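Local coordinates for protein ralf, proline/betaine transporter (Legionella pneumophila, PDB 4D7Q) that probably acts as a guanine nucleotide exchange factor, here as an engineered chimera joining the Sec7 domain of Legionella RalF to the capping domain of Rickettsia RalF, at residues 90-98 / 189-198; 270-280 / 312-322. The protein carries 2 engineered substitutions. All blocks are in the same frame, centred on the assembly; numbering follows the deposited sequence.

Contact 1. Residues 90-98 / 189-198. With GOL (glycerol), chain F.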
# COMPACT_ATOMS: atom_id res chain seq x y z
N GLY A 90 26.90 -2.49 -2.08
CA GLY A 90 27.49 -3.42 -3.05
C GLY A 90 26.50 -4.25 -3.85
O GLY A 90 26.91 -5.01 -4.72
N GLN A 91 25.20 -4.14 -3.54
CA GLN A 91 24.10 -4.81 -4.22
C GLN A 91 23.74 -3.99 -5.45
O GLN A 91 23.75 -2.80 -5.39
CB GLN A 91 22.86 -4.93 -3.32
CG GLN A 91 22.80 -6.11 -2.37
CD GLN A 91 21.40 -6.63 -2.06
OE1 GLN A 91 20.62 -6.00 -1.38
NE2 GLN A 91 21.12 -7.82 -2.53
N SER A 92 23.39 -4.64 -6.54
CA SER A 92 22.93 -3.96 -7.72
C SER A 92 21.54 -3.38 -7.46
O SER A 92 20.92 -3.77 -6.53
CB SER A 92 22.92 -4.89 -8.90
OG SER A 92 21.77 -5.63 -8.93
N PHE A 93 21.12 -2.43 -8.26
CA PHE A 93 19.86 -1.77 -8.04
C PHE A 93 18.73 -2.80 -8.10
O PHE A 93 17.95 -2.89 -7.23
CB PHE A 93 19.63 -0.62 -9.02
CG PHE A 93 18.30 0.03 -8.86
CD1 PHE A 93 18.12 1.02 -7.95
CD2 PHE A 93 17.24 -0.37 -9.59
CE1 PHE A 93 16.90 1.60 -7.77
CE2 PHE A 93 16.01 0.20 -9.42
CZ PHE A 93 15.84 1.20 -8.52
N VAL A 94 18.73 -3.60 -9.14
CA VAL A 94 17.71 -4.65 -9.36
C VAL A 94 17.73 -5.69 -8.21
O VAL A 94 16.66 -6.01 -7.69
CB VAL A 94 17.83 -5.29 -10.78
CG1 VAL A 94 16.86 -6.46 -10.95
CG2 VAL A 94 17.61 -4.26 -11.87
N GLU A 95 18.93 -6.15 -7.77
CA GLU A 95 19.05 -7.12 -6.65
C GLU A 95 18.45 -6.54 -5.37
O GLU A 95 17.73 -7.25 -4.68
CB GLU A 95 20.52 -7.49 -6.35
CG GLU A 95 21.24 -8.34 -7.38
CD GLU A 95 22.73 -8.56 -7.12
OE1 GLU A 95 23.41 -7.66 -6.57
OE2 GLU A 95 23.22 -9.65 -7.51
N GLY A 96 18.81 -5.30 -5.04
CA GLY A 96 18.34 -4.61 -3.84
C GLY A 96 16.84 -4.43 -3.82
O GLY A 96 16.19 -4.74 -2.83
N LEU A 97 16.29 -3.98 -4.96
CA LEU A 97 14.86 -3.78 -5.09
C LEU A 97 14.11 -5.10 -5.00
O LEU A 97 13.11 -5.17 -4.30
CB LEU A 97 14.51 -3.00 -6.38
CG LEU A 97 13.01 -2.84 -6.73
CD1 LEU A 97 12.31 -1.90 -5.74
CD2 LEU A 97 12.85 -2.30 -8.11
N ARG A 98 14.58 -6.14 -5.69
CA ARG A 98 13.93 -7.47 -5.67
C ARG A 98 13.96 -8.05 -4.23
O ARG A 98 12.91 -8.46 -3.71
CB ARG A 98 14.60 -8.42 -6.68
CG ARG A 98 13.97 -9.83 -6.79
CD ARG A 98 14.69 -10.65 -7.86
NE ARG A 98 16.07 -10.92 -7.47
CZ ARG A 98 17.15 -10.55 -8.15
NH1 ARG A 98 17.02 -9.91 -9.31
NH2 ARG A 98 18.36 -10.82 -7.68
N LEU A 189 20.83 -3.04 -15.96
CA LEU A 189 19.51 -3.01 -15.38
C LEU A 189 18.54 -3.91 -16.13
O LEU A 189 17.95 -4.76 -15.56
CB LEU A 189 18.99 -1.59 -15.31
CG LEU A 189 17.70 -1.47 -14.51
CD1 LEU A 189 17.86 -0.71 -13.22
CD2 LEU A 189 16.64 -0.84 -15.35
N TYR A 190 18.45 -3.71 -17.43
CA TYR A 190 17.65 -4.55 -18.29
C TYR A 190 18.00 -6.05 -18.25
O TYR A 190 17.14 -6.85 -18.13
CB TYR A 190 17.68 -4.03 -19.72
CG TYR A 190 16.65 -4.64 -20.61
CD1 TYR A 190 16.86 -5.85 -21.23
CD2 TYR A 190 15.47 -4.00 -20.85
CE1 TYR A 190 15.91 -6.41 -22.03
CE2 TYR A 190 14.51 -4.55 -21.66
CZ TYR A 190 14.75 -5.75 -22.25
OH TYR A 190 13.82 -6.29 -23.05
N SER A 191 19.28 -6.37 -18.33
CA SER A 191 19.79 -7.74 -18.25
C SER A 191 19.33 -8.44 -16.96
O SER A 191 18.89 -9.58 -17.01
CB SER A 191 21.32 -7.75 -18.35
OG SER A 191 21.79 -9.09 -18.26
N GLU A 192 19.39 -7.74 -15.81
CA GLU A 192 18.98 -8.29 -14.51
C GLU A 192 17.47 -8.42 -14.39
O GLU A 192 16.99 -9.38 -13.78
CB GLU A 192 19.51 -7.43 -13.38
CG GLU A 192 21.02 -7.43 -13.27
CD GLU A 192 21.47 -6.60 -12.09
OE1 GLU A 192 21.09 -6.95 -10.95
OE2 GLU A 192 22.13 -5.57 -12.31
N ILE A 193 16.72 -7.48 -14.97
CA ILE A 193 15.24 -7.54 -14.99
C ILE A 193 14.82 -8.80 -15.80
O ILE A 193 13.99 -9.60 -15.35
CB ILE A 193 14.65 -6.23 -15.60
CG1 ILE A 193 14.75 -5.07 -14.59
CG2 ILE A 193 13.22 -6.42 -16.07
CD1 ILE A 193 14.40 -3.64 -15.21
N LYS A 194 15.43 -8.97 -16.97
CA LYS A 194 15.17 -10.08 -17.88
C LYS A 194 15.55 -11.47 -17.32
O LYS A 194 14.84 -12.45 -17.56
CB LYS A 194 15.80 -9.80 -19.26
CG LYS A 194 15.12 -10.57 -20.38
CD LYS A 194 15.83 -10.44 -21.72
CE LYS A 194 15.42 -11.54 -22.68
NZ LYS A 194 13.96 -11.56 -22.97
N ALA A 195 16.64 -11.54 -16.53
CA ALA A 195 17.15 -12.80 -15.98
C ALA A 195 16.28 -13.52 -14.97
O ALA A 195 16.28 -14.75 -14.94
CB ALA A 195 18.54 -12.60 -15.39
N LYS A 196 15.57 -12.76 -14.12
CA LYS A 196 14.86 -13.37 -13.02
C LYS A 196 13.51 -12.70 -12.75
O LYS A 196 13.47 -11.48 -12.60
CB LYS A 196 15.78 -13.29 -11.77
CG LYS A 196 15.43 -14.25 -10.63
CD LYS A 196 16.50 -14.20 -9.53
CE LYS A 196 17.63 -15.19 -9.76
NZ LYS A 196 18.70 -15.08 -8.73
N PRO A 197 12.42 -13.49 -12.60
CA PRO A 197 11.12 -12.88 -12.23
C PRO A 197 11.14 -12.43 -10.77
O PRO A 197 11.75 -13.10 -9.93
CB PRO A 197 10.12 -14.03 -12.42
CG PRO A 197 10.92 -15.29 -12.24
CD PRO A 197 12.32 -14.97 -12.70
N PHE A 198 10.48 -11.32 -10.43
CA PHE A 198 10.44 -10.88 -9.02
C PHE A 198 9.55 -11.81 -8.20
O PHE A 198 9.81 -12.02 -7.02
CB PHE A 198 9.90 -9.44 -8.90
CG PHE A 198 10.90 -8.32 -9.11
CD1 PHE A 198 12.11 -8.55 -9.77
CD2 PHE A 198 10.63 -7.03 -8.65
CE1 PHE A 198 13.00 -7.52 -10.01
CE2 PHE A 198 11.54 -6.00 -8.88
CZ PHE A 198 12.73 -6.25 -9.53
C1 GOL F . 23.00 -2.21 -10.91
O1 GOL F . 22.91 -1.15 -10.01
C2 GOL F . 21.69 -2.29 -11.67
O2 GOL F . 20.98 -3.46 -11.41
C3 GOL F . 21.90 -2.10 -13.15
O3 GOL F . 22.89 -1.16 -13.40
O HOH W 1 15.32 -9.75 -11.59
O HOH W 2 19.54 -9.52 -10.65
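S92 and E192 make the direct polar link between two helices of the Legionella Sec7 domain, 93-102 and 183-195, whose local axes run 42° apart. S92 OG donates to the syn lone pair of E192 OE1 at a short 2.5 Å. The serine is also the N-cap of its helix: OG accepts from E95 N while S92 N gives its hydrogen to E95 OE1, a capping box. With chi1 at 84°, OG sits where it can face both the helix end and the glutamate.

A glycerol, probably from the crystallisation liquor, sits beside S92, against the first N-H groups of the helix. F93 N donates to glycerol O1 at 2.8 Å. V94 N donates to glycerol O2, and this hydroxyl donates in turn to E192 OE2.

Beside this polar row, toward L189 and F198, the packing is apolar. V94 and E192 run alongside one another, head to tail, CG1 of the valine against CB of the glutamate, while V94 CG2 meets L189 CD1 at 3.8 Å and F93 CD2 touches the same leucine methyl. On the F198 ring, R98 CB lies over one face, 4.0 Å from the centroid, and L97 CD2 and V94 CG1 come to the edge. T145 of helix 135-152 closes on L97, I193 and F198.

R98 runs straight to CD and then bends at chi3 (66°), lifting its guanidinium off the phenylalanine so that one face rests on K196 CD. Two waters held by NH1 tie it across: one to the carbonyls of E192 and K196, the other to E192 OE1.

The helix N-terminus and the S92 bond would be expected to stabilise the negative charge of E192; E95, its OE2 4.9 Å from E192 OE1, would probably work against this.

Contact 2. Residues 270-280 / 312-322; sequences IKDEKSGAAEI and SEQSLKLAAQI
D272 turns its carboxylate toward the Q314 amide, the two planes 60° apart. Its OD1 is gripped from opposite faces by K274 N and G276 N, the first bond making an Asx turn in the loop of the β-hairpin formed by strands 264-271 and 277-283. OD2 takes Q314 NE2 at 3.1 Å, on the syn side but tilted out of the carboxylate plane, and a water joins the same oxygen to Q321 OE1. Two of the three N-H groups that hold the carboxylate fix it within the loop; the third, Q314 NE2, links it to the first turn of helix 313-325. All of this lies in the Rickettsia capping domain, where the helix packs on one face of an antiparallel sheet.

A chi1 of -171° sets Q314 CG against K274 O, 3.3 Å away and alongside G276, and the bend at chi2 turns the amide to D272. Glycine lets the backbone come very close here: the CA atoms of G276 and S315 are 3.9 Å apart.

Further along, aliphatic side chains carry the contact. The L318 CD2 methyl lies against two backbone oxygens, I270 O and G276 O, 3.4 Å from each. A278 CB rests on A319 and on CD1 of I322, whose side chain meets I270 tip to tip through the two CD1 atoms, 3.8 Å apart. I322 CG2 packs on I280 CD1, and I301 of strand 297-303 also touches I322. L316 and A320 turn to helix 341-351, so helix 313-325 is sandwiched between that helix and the sheet.

S312 caps the helix by accepting from S315 N, while S315 OG itself receives A277 N at 2.8 Å with an N-H...O angle of 163°.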
# COMPACT_ATOMS: atom_id res chain seq x y z
N ILE A 270 -15.50 11.18 3.31
CA ILE A 270 -16.90 11.40 3.70
C ILE A 270 -17.05 11.53 5.20
O ILE A 270 -16.63 10.65 5.96
CB ILE A 270 -17.84 10.32 3.11
CG1 ILE A 270 -17.67 10.20 1.57
CG2 ILE A 270 -19.31 10.58 3.49
CD1 ILE A 270 -18.40 9.06 0.90
N LYS A 271 -17.71 12.63 5.61
CA LYS A 271 -18.00 12.93 7.01
C LYS A 271 -19.47 13.17 7.19
O LYS A 271 -20.08 13.88 6.39
CB LYS A 271 -17.16 14.12 7.52
CG LYS A 271 -15.65 13.80 7.57
CD LYS A 271 -14.79 14.99 7.92
CE LYS A 271 -13.32 14.61 7.87
NZ LYS A 271 -12.44 15.79 7.63
N ASP A 272 -20.05 12.56 8.21
CA ASP A 272 -21.44 12.81 8.55
C ASP A 272 -21.62 13.82 9.68
O ASP A 272 -20.68 14.43 10.10
CB ASP A 272 -22.22 11.53 8.81
CG ASP A 272 -21.72 10.74 9.99
OD1 ASP A 272 -21.25 11.29 10.97
OD2 ASP A 272 -21.80 9.52 9.92
N GLU A 273 -22.85 13.98 10.12
CA GLU A 273 -23.21 14.98 11.14
C GLU A 273 -22.84 14.54 12.58
O GLU A 273 -22.84 15.33 13.48
CB GLU A 273 -24.70 15.38 11.01
CG GLU A 273 -25.55 14.53 10.08
CD GLU A 273 -26.71 15.25 9.39
OE1 GLU A 273 -26.90 16.48 9.60
OE2 GLU A 273 -27.46 14.59 8.65
N LYS A 274 -22.51 13.27 12.77
CA LYS A 274 -22.15 12.71 14.06
C LYS A 274 -20.67 12.35 14.22
O LYS A 274 -20.30 11.46 14.95
CB LYS A 274 -23.00 11.48 14.31
CG LYS A 274 -24.48 11.71 14.11
CD LYS A 274 -24.98 12.94 14.84
CE LYS A 274 -24.41 13.05 16.23
NZ LYS A 274 -25.33 13.80 17.09
N SER A 275 -19.85 13.09 13.51
CA SER A 275 -18.39 13.00 13.52
C SER A 275 -17.79 11.74 12.88
O SER A 275 -16.57 11.55 12.92
CB SER A 275 -17.80 13.32 14.90
OG SER A 275 -17.97 14.70 15.21
N GLY A 276 -18.64 10.93 12.25
CA GLY A 276 -18.21 9.75 11.51
C GLY A 276 -17.39 10.16 10.31
O GLY A 276 -17.73 11.14 9.64
N ALA A 277 -16.26 9.46 10.08
CA ALA A 277 -15.37 9.74 8.95
C ALA A 277 -14.92 8.45 8.28
O ALA A 277 -14.62 7.47 8.97
CB ALA A 277 -14.19 10.60 9.38
N ALA A 278 -14.95 8.43 6.94
CA ALA A 278 -14.63 7.23 6.17
C ALA A 278 -14.03 7.59 4.82
O ALA A 278 -14.30 8.67 4.29
CB ALA A 278 -15.88 6.38 5.97
N GLU A 279 -13.23 6.69 4.26
CA GLU A 279 -12.55 6.95 3.00
C GLU A 279 -12.86 5.91 1.91
O GLU A 279 -12.88 4.71 2.18
CB GLU A 279 -11.03 7.01 3.28
CG GLU A 279 -10.12 7.03 2.07
CD GLU A 279 -8.65 6.82 2.39
OE1 GLU A 279 -8.34 6.16 3.41
OE2 GLU A 279 -7.80 7.32 1.62
N ILE A 280 -13.10 6.39 0.67
CA ILE A 280 -13.29 5.52 -0.48
C ILE A 280 -12.07 5.66 -1.37
O ILE A 280 -11.90 6.69 -2.01
CB ILE A 280 -14.59 5.69 -1.34
CG1 ILE A 280 -15.89 5.86 -0.52
CG2 ILE A 280 -14.69 4.51 -2.34
CD1 ILE A 280 -17.13 6.36 -1.42
N SER A 312 -13.88 6.21 15.39
CA SER A 312 -14.98 5.98 16.35
C SER A 312 -15.89 4.87 15.82
O SER A 312 -15.78 4.47 14.66
CB SER A 312 -15.81 7.25 16.50
OG SER A 312 -16.26 7.71 15.24
N GLU A 313 -16.82 4.41 16.67
CA GLU A 313 -17.84 3.43 16.29
C GLU A 313 -18.70 4.03 15.16
O GLU A 313 -19.09 3.31 14.24
CB GLU A 313 -18.72 3.11 17.51
CG GLU A 313 -19.33 1.73 17.47
CD GLU A 313 -20.03 1.35 18.76
OE1 GLU A 313 -19.34 0.96 19.73
OE2 GLU A 313 -21.28 1.46 18.81
N GLN A 314 -18.95 5.37 15.21
CA GLN A 314 -19.70 6.14 14.21
C GLN A 314 -19.05 6.04 12.81
O GLN A 314 -19.76 5.86 11.81
CB GLN A 314 -19.85 7.62 14.65
CG GLN A 314 -20.82 8.41 13.75
CD GLN A 314 -22.16 7.73 13.51
OE1 GLN A 314 -22.83 7.27 14.45
NE2 GLN A 314 -22.58 7.65 12.25
N SER A 315 -17.72 6.15 12.76
CA SER A 315 -16.91 6.03 11.54
C SER A 315 -17.03 4.62 10.93
O SER A 315 -17.21 4.48 9.71
CB SER A 315 -15.46 6.36 11.85
OG SER A 315 -15.34 7.75 12.10
N LEU A 316 -16.97 3.57 11.78
CA LEU A 316 -17.12 2.18 11.39
C LEU A 316 -18.52 1.99 10.77
O LEU A 316 -18.63 1.38 9.70
CB LEU A 316 -16.91 1.25 12.61
CG LEU A 316 -17.19 -0.26 12.40
CD1 LEU A 316 -16.24 -0.88 11.38
CD2 LEU A 316 -17.12 -1.01 13.70
N LYS A 317 -19.57 2.57 11.40
CA LYS A 317 -20.93 2.51 10.88
C LYS A 317 -21.00 3.20 9.51
O LYS A 317 -21.52 2.62 8.55
CB LYS A 317 -21.89 3.18 11.87
CG LYS A 317 -23.36 2.94 11.56
CD LYS A 317 -24.25 3.87 12.35
CE LYS A 317 -25.69 3.77 11.91
NZ LYS A 317 -26.61 4.35 12.92
N LEU A 318 -20.44 4.43 9.41
CA LEU A 318 -20.42 5.19 8.16
C LEU A 318 -19.71 4.41 7.04
O LEU A 318 -20.25 4.34 5.94
CB LEU A 318 -19.80 6.60 8.36
CG LEU A 318 -19.72 7.53 7.13
CD1 LEU A 318 -21.11 7.87 6.56
CD2 LEU A 318 -18.97 8.78 7.46
N ALA A 319 -18.55 3.76 7.35
CA ALA A 319 -17.84 2.95 6.34
C ALA A 319 -18.74 1.78 5.87
O ALA A 319 -18.86 1.59 4.66
CB ALA A 319 -16.51 2.44 6.87
N ALA A 320 -19.46 1.10 6.80
CA ALA A 320 -20.40 0.02 6.42
C ALA A 320 -21.60 0.54 5.62
O ALA A 320 -22.03 -0.16 4.69
CB ALA A 320 -20.87 -0.75 7.64
N GLN A 321 -22.14 1.75 5.95
CA GLN A 321 -23.29 2.37 5.23
C GLN A 321 -22.91 2.71 3.79
O GLN A 321 -23.69 2.46 2.87
CB GLN A 321 -23.78 3.65 5.94
CG GLN A 321 -24.48 3.37 7.27
CD GLN A 321 -24.80 4.61 8.06
OE1 GLN A 321 -23.94 5.42 8.39
NE2 GLN A 321 -26.05 4.75 8.44
N ILE A 322 -21.72 3.29 3.62
CA ILE A 322 -21.17 3.66 2.31
C ILE A 322 -21.00 2.39 1.49
O ILE A 322 -21.45 2.35 0.33
CB ILE A 322 -19.82 4.42 2.47
CG1 ILE A 322 -20.07 5.84 3.06
CG2 ILE A 322 -19.04 4.48 1.12
CD1 ILE A 322 -18.80 6.53 3.67
O HOH W 3 -24.00 7.85 9.25

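In the fold
Contact 1 and contact 2 belong to the two fused parts of the chimera, the Legionella Sec7 domain and the Rickettsia capping domain, and each is internal to its own part. Their centres stand 44 Å apart on opposite sides of the chain's centre, and the nearest atoms are still about 23 Å from each other. Both segments of contact 1 precede those of contact 2 in the sequence. Contact 1 joins two helices in an all-helical region; contact 2 lays a helix on a hairpin. In contact 1 the N-cap serine itself bonds across, and a glycerol bridges the two segments; in contact 2 the bonds across go through the next turn, Q314 and S315.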